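Local atomic coordinates of ribokinase (Giardia lamblia, PDB entry 6WHJ), a protein that probably phosphorylates D-ribose at O-5 with ATP and a divalent cation, most likely magnesium, to give D-ribose 5-phosphate. Residues F173-Y178 and D192-N197. Residues are numbered along the deposited sequence; the frame is centred on the assembly and turned at random.
Sequences FNPAPY and DIFCPN
Phe173 and Phe194 pair in parallel where strand 170-173 meets strand 193-194: Phe173 N donates to Ile193 O (3.0 Å), and Phe173 O accepts from Cys195 N (3.0 Å). Past the strand ends the amide of Asn174 adds a third bond. Its CB starts off away from residues 192-197, but with CG anti to the backbone N (chi1 171°) the group swings back; CG stays 4.0 Å from Cys195 O, while ND2 closes to 2.9 Å and donates nearly in line with that C=O, although the N-H itself is bent (142°). OD1 takes a weak hydrogen bond from Gln48. Phe173 and Phe194 send their rings to the same face of the sheet, side by side, their planes 32° apart, and CD2 of Phe173 meets the edge of the Phe194 ring at CE1. Pro175, centre of an inverse gamma turn, sets CG 3.5 Å from CZ of Phe194. Helices 184-188 and 198-205 cover this apolar cluster, whereas helix 272-287 packs on the Asn174 and Cys195 side. Asn197 N-caps helix 198-205 and probably binds ATP, and Asn174 lies near Asp274, the predicted proton acceptor. Adjacent parallel strands whose carboxyl ends lead to the active site are characteristic of the PfkB-family ribokinase fold.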
loop_
_atom_site.group_PDB
_atom_site.type_symbol
_atom_site.label_atom_id
_atom_site.label_comp_id
_atom_site.label_asym_id
_atom_site.label_seq_id
_atom_site.Cartn_x
_atom_site.Cartn_y
_atom_site.Cartn_z
ATOM N N PHE B 173 -15.319 6.487 23.718
ATOM C CA PHE B 173 -14.301 5.582 23.203
ATOM C C PHE B 173 -14.870 4.764 22.049
ATOM O O PHE B 173 -15.805 3.980 22.236
ATOM C CB PHE B 173 -13.774 4.678 24.319
ATOM C CG PHE B 173 -12.718 3.692 23.870
ATOM C CD1 PHE B 173 -11.671 4.085 23.055
ATOM C CD2 PHE B 173 -12.752 2.377 24.312
ATOM C CE1 PHE B 173 -10.697 3.177 22.650
ATOM C CE2 PHE B 173 -11.784 1.471 23.920
ATOM C CZ PHE B 173 -10.748 1.876 23.084
ATOM N N ASN B 174 -14.289 4.935 20.857
ATOM C CA ASN B 174 -14.627 4.148 19.678
ATOM C C ASN B 174 -13.525 3.125 19.435
ATOM O O ASN B 174 -12.470 3.480 18.893
ATOM C CB ASN B 174 -14.798 5.062 18.461
ATOM C CG ASN B 174 -14.927 4.300 17.165
ATOM O OD1 ASN B 174 -14.373 4.703 16.146
ATOM N ND2 ASN B 174 -15.637 3.180 17.199
ATOM N N PRO B 175 -13.715 1.843 19.784
ATOM C CA PRO B 175 -12.598 0.873 19.782
ATOM C C PRO B 175 -12.231 0.368 18.387
ATOM O O PRO B 175 -12.301 -0.828 18.096
ATOM C CB PRO B 175 -13.150 -0.248 20.670
ATOM C CG PRO B 175 -14.614 -0.245 20.338
ATOM C CD PRO B 175 -14.987 1.208 20.173
ATOM N N ALA B 176 -11.783 1.279 17.517
ATOM C CA ALA B 176 -11.553 0.934 16.115
ATOM C C ALA B 176 -10.142 1.283 15.656
ATOM O O ALA B 176 -9.641 2.369 15.961
ATOM C CB ALA B 176 -12.566 1.662 15.225
ATOM N N PRO B 177 -9.463 0.381 14.928
ATOM C CA PRO B 177 -9.863 -1.000 14.643
ATOM C C PRO B 177 -9.554 -1.914 15.815
ATOM O O PRO B 177 -8.727 -1.558 16.654
ATOM C CB PRO B 177 -8.997 -1.366 13.434
ATOM C CG PRO B 177 -7.742 -0.587 13.648
ATOM C CD PRO B 177 -8.201 0.731 14.246
ATOM N N TYR B 178 -10.158 -3.096 15.848
ATOM C CA TYR B 178 -9.889 -4.020 16.939
ATOM C C TYR B 178 -8.412 -4.388 16.989
ATOM O O TYR B 178 -7.818 -4.784 15.984
ATOM C CB TYR B 178 -10.733 -5.284 16.813
ATOM C CG TYR B 178 -10.302 -6.312 17.817
ATOM C CD1 TYR B 178 -10.568 -6.141 19.169
ATOM C CD2 TYR B 178 -9.576 -7.432 17.421
ATOM C CE1 TYR B 178 -10.154 -7.073 20.095
ATOM C CE2 TYR B 178 -9.154 -8.368 18.336
ATOM C CZ TYR B 178 -9.447 -8.187 19.673
ATOM O OH TYR B 178 -9.025 -9.129 20.582
ATOM N N ASP B 192 -17.125 6.687 29.370
ATOM C CA ASP B 192 -18.507 6.983 29.690
ATOM C C ASP B 192 -19.462 6.417 28.653
ATOM O O ASP B 192 -20.519 5.897 29.016
ATOM C CB ASP B 192 -18.700 8.495 29.818
ATOM C CG ASP B 192 -17.850 9.092 30.929
ATOM O OD1 ASP B 192 -16.868 9.815 30.629
ATOM O OD2 ASP B 192 -18.156 8.813 32.103
ATOM N N ILE B 193 -19.106 6.517 27.373
ATOM C CA ILE B 193 -19.905 6.020 26.258
ATOM C C ILE B 193 -19.012 5.201 25.335
ATOM O O ILE B 193 -18.053 5.732 24.764
ATOM C CB ILE B 193 -20.575 7.165 25.482
ATOM C CG1 ILE B 193 -21.487 7.973 26.414
ATOM C CG2 ILE B 193 -21.308 6.622 24.249
ATOM C CD1 ILE B 193 -21.983 9.262 25.828
ATOM N N PHE B 194 -19.346 3.921 25.168
ATOM C CA PHE B 194 -18.562 2.975 24.387
ATOM C C PHE B 194 -19.279 2.725 23.063
ATOM O O PHE B 194 -20.493 2.468 23.053
ATOM C CB PHE B 194 -18.389 1.681 25.190
ATOM C CG PHE B 194 -17.390 0.711 24.617
ATOM C CD1 PHE B 194 -16.089 1.108 24.330
ATOM C CD2 PHE B 194 -17.732 -0.613 24.431
ATOM C CE1 PHE B 194 -15.166 0.214 23.831
ATOM C CE2 PHE B 194 -16.812 -1.514 23.927
ATOM C CZ PHE B 194 -15.525 -1.097 23.628
ATOM N N CYS B 195 -18.542 2.814 21.949
ATOM C CA CYS B 195 -19.133 2.788 20.604
ATOM C C CYS B 195 -18.494 1.709 19.738
ATOM O O CYS B 195 -17.778 2.009 18.773
ATOM C CB CYS B 195 -18.984 4.147 19.922
ATOM S SG CYS B 195 -19.679 5.490 20.862
ATOM N N PRO B 196 -18.748 0.442 20.032
ATOM C CA PRO B 196 -18.251 -0.621 19.170
ATOM C C PRO B 196 -19.223 -0.899 18.034
ATOM O O PRO B 196 -20.417 -0.598 18.108
ATOM C CB PRO B 196 -18.189 -1.817 20.129
ATOM C CG PRO B 196 -19.370 -1.609 20.991
ATOM C CD PRO B 196 -19.472 -0.108 21.193
ATOM N N ASN B 197 -18.694 -1.485 16.966
ATOM C CA ASN B 197 -19.599 -2.100 16.007
ATOM C C ASN B 197 -19.792 -3.557 16.425
ATOM O O ASN B 197 -19.277 -3.990 17.457
ATOM C CB ASN B 197 -19.084 -1.889 14.582
ATOM C CG ASN B 197 -17.799 -2.641 14.278
ATOM O OD1 ASN B 197 -17.389 -3.567 14.990
ATOM N ND2 ASN B 197 -17.108 -2.179 13.244
#